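Local coordinates for putative polyprenyl synthetase (Streptomyces coelicolor, PDB 3NF2), which probably condenses allylic and homoallylic isoprenyl diphosphates into longer polyprenyl diphosphates with the help of magnesium, at residues K55-A60 with A186-A191; V83-N88 with F126-E131. All coordinates share one frame; numbering follows the deposited sequence.

Overall arrangement
Both contacts are buried helix-to-helix seams, and they share no helix: contact 1 joins the start of helix 57-67 to helix 173-198, with its centre about 8 Å from the centre of the chain, whereas contact 2 pairs helix 77-98 with helix 115-134, its centre about 14 Å from that of the chain and at the interface with the second subunit. The centres of the two contacts lie about 13 Å apart. Contact 1 mixes apolar packing with a charged arginine; contact 2 is apolar throughout where its helices meet. A salt bridge from Arg58 NE to Glu84 OE1, 2.8 Å, ties one to the other, and both segments 55-60 and 83-88 reach the same sulfate ion.

Contact 1 of 2, residues K55-A60 with A186-A191; sequences KAVRPA and ALLACA. With SO4 (sulfate ion), chain B.
Arg58 lies against helix 173-198 with the aliphatic part of its side chain and turns its charged end to a sulfate ion. CG stands anti to the carbonyl carbon (chi1 -57°), which lays the first methylenes along the neighbouring helix. Leu188 meets them at about a right angle, its CD2 methyl 3.8 Å from Arg58 CG. Leu187 comes in aslant one carbon further out, with CD2 3.8 Å from Arg58 CD, and the same methyl lies oblique to the guanidinium. Nearer the backbone, the CB atoms of Arg58 and Ala191 are 4.0 Å apart, and the CA atoms of this pair 5.5 Å. Val57 adds an apolar touch of its CG1 on Leu188 CD2, so that this one methyl serves two residues of helix 57-67.

The arginine chain bends about its CG-CD bond (chi3 -55°), and the guanidinium presents an edge to the sulfate, whose sulfur lies in its plane. Two bonds form there: Arg58 NH2 to sulfate O1 at 2.7 Å and Arg58 NH1 to sulfate O4 at 3.1 Å. This fork, together with the salt bridge from NE to Glu84 on helix 77-98, should hold the group's rotation. The backbone N of Lys55 adds a nearly straight bond to sulfate O2, 3.2 Å long with an angle of 166° at the hydrogen, and Arg104 also bonds to the ion.

Ala56 is the N-cap, and the helix begins at Val57. A Gly-Lys-X-X-Arg sequence beside a bound anion is typical of the isopentenyl diphosphate site of trans-prenyltransferases, and the sulfate, probably from the crystallisation liquor, is consistent with a mimic of a substrate phosphate.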
ATOM      1  N   LYS A  55     -14.293  12.936 -12.943  1.00106.94           N
ATOM      2  CA  LYS A  55     -15.631  12.848 -12.367  1.00103.15           C
ATOM      3  C   LYS A  55     -15.576  12.994 -10.853  1.00 97.48           C
ATOM      4  O   LYS A  55     -14.526  12.781 -10.235  1.00 97.13           O
ATOM      5  CB  LYS A  55     -16.283  11.518 -12.735  1.00105.51           C
ATOM      6  CG  LYS A  55     -16.446  11.263 -14.234  1.00107.96           C
ATOM      7  CD  LYS A  55     -16.497   9.766 -14.566  1.00110.01           C
ATOM      8  CE  LYS A  55     -17.633   9.035 -13.838  1.00111.19           C
ATOM      9  NZ  LYS A  55     -17.221   8.500 -12.490  1.00108.06           N
ATOM     10  N   ALA A  56     -16.714  13.344 -10.262  1.00 88.14           N
ATOM     11  CA  ALA A  56     -16.768  13.640  -8.839  1.00 80.98           C
ATOM     12  C   ALA A  56     -17.882  12.897  -8.109  1.00 75.63           C
ATOM     13  O   ALA A  56     -18.426  13.405  -7.124  1.00 74.93           O
ATOM     14  CB  ALA A  56     -16.899  15.138  -8.628  1.00 84.06           C
ATOM     15  N   VAL A  57     -18.196  11.689  -8.574  1.00 68.20           N
ATOM     16  CA  VAL A  57     -19.280  10.894  -7.999  1.00 60.43           C
ATOM     17  C   VAL A  57     -18.999  10.521  -6.540  1.00 57.76           C
ATOM     18  O   VAL A  57     -19.826  10.798  -5.660  1.00 55.19           O
ATOM     19  CB  VAL A  57     -19.581   9.623  -8.837  1.00 60.49           C
ATOM     20  CG1 VAL A  57     -20.723   8.827  -8.214  1.00 57.25           C
ATOM     21  CG2 VAL A  57     -19.921   9.992 -10.269  1.00 60.95           C
ATOM     22  N   ARG A  58     -17.835   9.917  -6.293  1.00 50.35           N
ATOM     23  CA  ARG A  58     -17.441   9.498  -4.937  1.00 51.64           C
ATOM     24  C   ARG A  58     -17.397  10.631  -3.875  1.00 47.32           C
ATOM     25  O   ARG A  58     -17.960  10.458  -2.774  1.00 45.51           O
ATOM     26  CB  ARG A  58     -16.132   8.681  -4.941  1.00 47.02           C
ATOM     27  CG  ARG A  58     -16.137   7.421  -5.802  1.00 51.74           C
ATOM     28  CD  ARG A  58     -14.714   6.860  -5.994  1.00 55.87           C
ATOM     29  NE  ARG A  58     -13.815   7.872  -6.540  1.00 47.46           N
ATOM     30  CZ  ARG A  58     -13.469   7.974  -7.820  1.00 56.50           C
ATOM     31  NH1 ARG A  58     -13.904   7.097  -8.714  1.00 51.96           N
ATOM     32  NH2 ARG A  58     -12.665   8.954  -8.206  1.00 55.56           N
ATOM     33  N   PRO A  59     -16.730  11.774  -4.182  1.00 45.34           N
ATOM     34  CA  PRO A  59     -16.769  12.857  -3.192  1.00 45.68           C
ATOM     35  C   PRO A  59     -18.184  13.382  -2.904  1.00 50.65           C
ATOM     36  O   PRO A  59     -18.550  13.546  -1.728  1.00 51.25           O
ATOM     37  CB  PRO A  59     -15.899  13.960  -3.816  1.00 49.48           C
ATOM     38  CG  PRO A  59     -15.564  13.511  -5.193  1.00 50.50           C
ATOM     39  CD  PRO A  59     -15.736  12.044  -5.242  1.00 44.51           C
ATOM     40  N   ALA A  60     -18.967  13.611  -3.961  1.00 45.81           N
ATOM     41  CA  ALA A  60     -20.368  14.028  -3.818  1.00 54.53           C
ATOM     42  C   ALA A  60     -21.141  13.064  -2.926  1.00 51.68           C
ATOM     43  O   ALA A  60     -21.925  13.480  -2.094  1.00 57.29           O
ATOM     44  CB  ALA A  60     -21.050  14.142  -5.187  1.00 49.64           C
ATOM     45  N   ALA A 186     -17.105  -1.849  -4.413  1.00 36.91           N
ATOM     46  CA  ALA A 186     -16.648  -1.759  -3.061  1.00 35.88           C
ATOM     47  C   ALA A 186     -16.311  -0.368  -2.618  1.00 41.94           C
ATOM     48  O   ALA A 186     -16.536  -0.022  -1.509  1.00 38.33           O
ATOM     49  CB  ALA A 186     -15.499  -2.653  -2.856  1.00 39.33           C
ATOM     50  N   LEU A 187     -15.727   0.406  -3.497  1.00 36.37           N
ATOM     51  CA  LEU A 187     -15.323   1.767  -3.176  1.00 40.97           C
ATOM     52  C   LEU A 187     -16.493   2.760  -3.217  1.00 44.64           C
ATOM     53  O   LEU A 187     -16.493   3.765  -2.495  1.00 45.67           O
ATOM     54  CB  LEU A 187     -14.198   2.234  -4.106  1.00 38.46           C
ATOM     55  CG  LEU A 187     -13.561   3.564  -3.701  1.00 37.32           C
ATOM     56  CD1 LEU A 187     -12.903   3.454  -2.323  1.00 36.31           C
ATOM     57  CD2 LEU A 187     -12.574   4.036  -4.739  1.00 33.26           C
ATOM     58  N   LEU A 188     -17.477   2.492  -4.070  1.00 47.13           N
ATOM     59  CA  LEU A 188     -18.697   3.303  -4.095  1.00 46.67           C
ATOM     60  C   LEU A 188     -19.561   3.009  -2.878  1.00 42.44           C
ATOM     61  O   LEU A 188     -20.201   3.904  -2.342  1.00 44.89           O
ATOM     62  CB  LEU A 188     -19.463   3.121  -5.403  1.00 45.41           C
ATOM     63  CG  LEU A 188     -18.873   3.981  -6.530  1.00 55.47           C
ATOM     64  CD1 LEU A 188     -19.212   3.458  -7.922  1.00 55.85           C
ATOM     65  CD2 LEU A 188     -19.309   5.422  -6.403  1.00 64.22           C
ATOM     66  N   ALA A 189     -19.515   1.761  -2.419  1.00 44.48           N
ATOM     67  CA  ALA A 189     -20.176   1.338  -1.190  1.00 44.19           C
ATOM     68  C   ALA A 189     -19.594   2.090  -0.010  1.00 48.53           C
ATOM     69  O   ALA A 189     -20.332   2.576   0.851  1.00 48.40           O
ATOM     70  CB  ALA A 189     -19.997  -0.150  -0.987  1.00 41.18           C
ATOM     71  N   CYS A 190     -18.264   2.183   0.008  1.00 47.95           N
ATOM     72  CA  CYS A 190     -17.550   2.903   1.037  1.00 47.24           C
ATOM     73  C   CYS A 190     -17.849   4.396   0.972  1.00 43.19           C
ATOM     74  O   CYS A 190     -18.138   5.004   1.991  1.00 49.50           O
ATOM     75  CB  CYS A 190     -16.042   2.665   0.942  1.00 47.96           C
ATOM     76  SG  CYS A 190     -15.132   3.510   2.260  1.00 46.19           S
ATOM     77  N   ALA A 191     -17.796   4.974  -0.220  1.00 43.19           N
ATOM     78  CA  ALA A 191     -18.107   6.392  -0.394  1.00 48.05           C
ATOM     79  C   ALA A 191     -19.531   6.730   0.052  1.00 52.66           C
ATOM     80  O   ALA A 191     -19.767   7.787   0.634  1.00 54.64           O
ATOM     81  CB  ALA A 191     -17.898   6.808  -1.831  1.00 49.66           C
TER
HETATM   82  S   SO4 B   1     -12.294   9.156 -11.885  1.00 77.46           S
HETATM   83  O1  SO4 B   1     -12.003   9.926 -10.675  1.00 65.52           O
HETATM   84  O2  SO4 B   1     -12.870  10.060 -12.879  1.00 78.40           O
HETATM   85  O3  SO4 B   1     -11.043   8.570 -12.379  1.00 66.70           O
HETATM   86  O4  SO4 B   1     -13.256   8.080 -11.614  1.00 60.05           O

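Contact 2 of 2, residues V83-N88 with F126-E131; sequences VELVHN and FALANE. With SO4 (sulfate ion), chain B.
The Phe126 ring meets Val86 obliquely: CG2 of the valine is 3.9 Å from Phe126 ring atom CD1, and the two side chains run side by side, pointing the same way. With CG anti to the backbone N (chi1 -176°), the phenyl group lies alongside the valine; it also stacks with Phe89, and it meets Phe126 of the second subunit with planes at about 70°. The other flat group, the His87 imidazole, takes no part in the seam. Its edge is turned to the sulfate, and His87 NE2 makes a weak hydrogen bond of 3.4 Å to sulfate O3, near the ring plane.

Between the helices the packing is wholly apolar. Ala129 CB sits between two residues of the opposite helix, 3.7 Å from Val86 CG2 and 3.8 Å from Leu85 CB. Leu85 CD1 lies against the N and CA of Ala129 and comes within 4.0 Å of Leu128 CG. The short helix axes approach to 8.1 Å and run almost antiparallel, at 166°.

Helix 77-98 carries different chemistry on different sides: Leu85 and Val86 take helix 115-134, while Val83, Glu84 and His87 meet helix 57-67, and Val83 and His87 also touch helix 173-198. Helix 5-25 packs on Leu85 and Leu128 through Leu20 and Ala23 respectively, helix 139-165 lies against Val86 and Phe126, and helix 115-134 also faces the dimer partner, where Glu131 forms a salt bridge with Arg153 of the second subunit.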
ATOM      1  N   VAL A  83     -11.257   8.324   0.400  1.00 43.58           N
ATOM      2  CA  VAL A  83     -11.763   7.533  -0.725  1.00 37.06           C
ATOM      3  C   VAL A  83     -11.023   7.882  -2.026  1.00 45.62           C
ATOM      4  O   VAL A  83     -10.638   6.990  -2.794  1.00 46.64           O
ATOM      5  CB  VAL A  83     -13.302   7.700  -0.902  1.00 38.03           C
ATOM      6  CG1 VAL A  83     -13.754   7.238  -2.270  1.00 30.55           C
ATOM      7  CG2 VAL A  83     -14.054   6.890   0.142  1.00 40.97           C
ATOM      8  N   GLU A  84     -10.802   9.173  -2.251  1.00 42.21           N
ATOM      9  CA  GLU A  84     -10.096   9.623  -3.439  1.00 40.82           C
ATOM     10  C   GLU A  84      -8.636   9.198  -3.439  1.00 43.42           C
ATOM     11  O   GLU A  84      -8.073   8.889  -4.492  1.00 42.57           O
ATOM     12  CB  GLU A  84     -10.185  11.138  -3.565  1.00 42.01           C
ATOM     13  CG  GLU A  84     -11.538  11.652  -4.028  1.00 49.00           C
ATOM     14  CD  GLU A  84     -12.125  10.829  -5.155  1.00 52.11           C
ATOM     15  OE1 GLU A  84     -13.013   9.998  -4.867  1.00 40.76           O
ATOM     16  OE2 GLU A  84     -11.692  11.007  -6.316  1.00 50.27           O
ATOM     17  N   LEU A  85      -8.034   9.197  -2.251  1.00 44.27           N
ATOM     18  CA  LEU A  85      -6.642   8.815  -2.077  1.00 47.33           C
ATOM     19  C   LEU A  85      -6.427   7.332  -2.363  1.00 46.33           C
ATOM     20  O   LEU A  85      -5.507   6.975  -3.105  1.00 48.24           O
ATOM     21  CB  LEU A  85      -6.144   9.191  -0.676  1.00 45.36           C
ATOM     22  CG  LEU A  85      -5.831  10.676  -0.462  1.00 40.64           C
ATOM     23  CD1 LEU A  85      -5.642  10.994   1.026  1.00 31.05           C
ATOM     24  CD2 LEU A  85      -4.618  11.138  -1.273  1.00 30.19           C
ATOM     25  N   VAL A  86      -7.295   6.490  -1.789  1.00 45.93           N
ATOM     26  CA  VAL A  86      -7.272   5.041  -2.017  1.00 42.54           C
ATOM     27  C   VAL A  86      -7.526   4.735  -3.485  1.00 44.42           C
ATOM     28  O   VAL A  86      -6.827   3.898  -4.086  1.00 42.83           O
ATOM     29  CB  VAL A  86      -8.300   4.289  -1.129  1.00 43.47           C
ATOM     30  CG1 VAL A  86      -8.470   2.854  -1.587  1.00 38.92           C
ATOM     31  CG2 VAL A  86      -7.850   4.283   0.314  1.00 37.84           C
ATOM     32  N   HIS A  87      -8.496   5.450  -4.064  1.00 40.75           N
ATOM     33  CA  HIS A  87      -8.784   5.358  -5.493  1.00 41.35           C
ATOM     34  C   HIS A  87      -7.539   5.579  -6.332  1.00 38.74           C
ATOM     35  O   HIS A  87      -7.256   4.796  -7.231  1.00 42.08           O
ATOM     36  CB  HIS A  87      -9.867   6.357  -5.913  1.00 41.84           C
ATOM     37  CG  HIS A  87     -10.029   6.483  -7.396  1.00 30.12           C
ATOM     38  ND1 HIS A  87     -10.516   5.458  -8.180  1.00 39.82           N
ATOM     39  CD2 HIS A  87      -9.768   7.510  -8.238  1.00 38.70           C
ATOM     40  CE1 HIS A  87     -10.543   5.849  -9.443  1.00 48.59           C
ATOM     41  NE2 HIS A  87     -10.102   7.093  -9.505  1.00 42.80           N
ATOM     42  N   ASN A  88      -6.793   6.634  -6.022  1.00 39.87           N
ATOM     43  CA  ASN A  88      -5.620   6.995  -6.810  1.00 40.71           C
ATOM     44  C   ASN A  88      -4.386   6.114  -6.572  1.00 42.98           C
ATOM     45  O   ASN A  88      -3.595   5.892  -7.492  1.00 45.91           O
ATOM     46  CB  ASN A  88      -5.312   8.475  -6.644  1.00 37.97           C
ATOM     47  CG  ASN A  88      -6.315   9.346  -7.371  1.00 43.15           C
ATOM     48  OD1 ASN A  88      -6.210   9.562  -8.587  1.00 38.21           O
ATOM     49  ND2 ASN A  88      -7.298   9.845  -6.638  1.00 38.48           N
ATOM     50  N   PHE A 126      -2.013   5.639  -0.022  1.00 42.33           N
ATOM     51  CA  PHE A 126      -2.770   4.667   0.753  1.00 40.41           C
ATOM     52  C   PHE A 126      -2.535   4.851   2.260  1.00 41.52           C
ATOM     53  O   PHE A 126      -3.478   4.764   3.054  1.00 45.28           O
ATOM     54  CB  PHE A 126      -2.457   3.234   0.287  1.00 43.42           C
ATOM     55  CG  PHE A 126      -3.280   2.159   0.974  1.00 47.56           C
ATOM     56  CD1 PHE A 126      -4.596   2.386   1.387  1.00 44.94           C
ATOM     57  CD2 PHE A 126      -2.749   0.896   1.160  1.00 70.40           C
ATOM     58  CE1 PHE A 126      -5.336   1.385   2.024  1.00 46.78           C
ATOM     59  CE2 PHE A 126      -3.483  -0.113   1.794  1.00 73.35           C
ATOM     60  CZ  PHE A 126      -4.779   0.138   2.226  1.00 57.14           C
ATOM     61  N   ALA A 127      -1.297   5.131   2.652  1.00 37.90           N
ATOM     62  CA  ALA A 127      -1.027   5.436   4.060  1.00 42.09           C
ATOM     63  C   ALA A 127      -1.629   6.789   4.491  1.00 45.02           C
ATOM     64  O   ALA A 127      -2.121   6.924   5.620  1.00 41.18           O
ATOM     65  CB  ALA A 127       0.457   5.384   4.351  1.00 32.74           C
ATOM     66  N   LEU A 128      -1.606   7.769   3.588  1.00 38.42           N
ATOM     67  CA  LEU A 128      -2.189   9.089   3.866  1.00 46.67           C
ATOM     68  C   LEU A 128      -3.709   9.051   4.073  1.00 47.10           C
ATOM     69  O   LEU A 128      -4.260   9.856   4.827  1.00 51.13           O
ATOM     70  CB  LEU A 128      -1.824  10.083   2.747  1.00 41.81           C
ATOM     71  CG  LEU A 128      -2.174  11.561   2.933  1.00 34.83           C
ATOM     72  CD1 LEU A 128      -1.555  12.193   4.210  1.00 33.50           C
ATOM     73  CD2 LEU A 128      -1.764  12.335   1.711  1.00 41.97           C
ATOM     74  N   ALA A 129      -4.371   8.117   3.394  1.00 47.30           N
ATOM     75  CA  ALA A 129      -5.823   7.988   3.446  1.00 42.17           C
ATOM     76  C   ALA A 129      -6.250   7.562   4.823  1.00 43.09           C
ATOM     77  O   ALA A 129      -7.201   8.113   5.382  1.00 43.69           O
ATOM     78  CB  ALA A 129      -6.315   6.982   2.403  1.00 42.82           C
ATOM     79  N   ASN A 130      -5.533   6.581   5.362  1.00 41.29           N
ATOM     80  CA  ASN A 130      -5.751   6.110   6.724  1.00 48.40           C
ATOM     81  C   ASN A 130      -5.453   7.194   7.751  1.00 50.50           C
ATOM     82  O   ASN A 130      -6.143   7.297   8.763  1.00 54.02           O
ATOM     83  CB  ASN A 130      -4.885   4.875   7.006  1.00 49.14           C
ATOM     84  CG  ASN A 130      -5.319   3.670   6.213  1.00 44.22           C
ATOM     85  OD1 ASN A 130      -6.503   3.412   6.058  1.00 46.22           O
ATOM     86  ND2 ASN A 130      -4.357   2.918   5.712  1.00 60.77           N
ATOM     87  N   GLU A 131      -4.432   8.002   7.470  1.00 51.28           N
ATOM     88  CA  GLU A 131      -4.048   9.119   8.324  1.00 51.94           C
ATOM     89  C   GLU A 131      -5.145  10.173   8.362  1.00 48.43           C
ATOM     90  O   GLU A 131      -5.509  10.644   9.430  1.00 44.57           O
ATOM     91  CB  GLU A 131      -2.752   9.758   7.822  1.00 53.38           C
ATOM     92  CG  GLU A 131      -2.140  10.784   8.759  1.00 60.28           C
ATOM     93  CD  GLU A 131      -1.249  10.147   9.814  1.00 77.70           C
ATOM     94  OE1 GLU A 131      -1.783   9.645  10.831  1.00 78.12           O
ATOM     95  OE2 GLU A 131      -0.010  10.153   9.628  1.00 80.55           O
TER
HETATM   96  S   SO4 B   1     -12.294   9.156 -11.885  1.00 77.46           S
HETATM   97  O1  SO4 B   1     -12.003   9.926 -10.675  1.00 65.52           O
HETATM   98  O2  SO4 B   1     -12.870  10.060 -12.879  1.00 78.40           O
HETATM   99  O3  SO4 B   1     -11.043   8.570 -12.379  1.00 66.70           O
HETATM  100  O4  SO4 B   1     -13.256   8.080 -11.614  1.00 60.05           O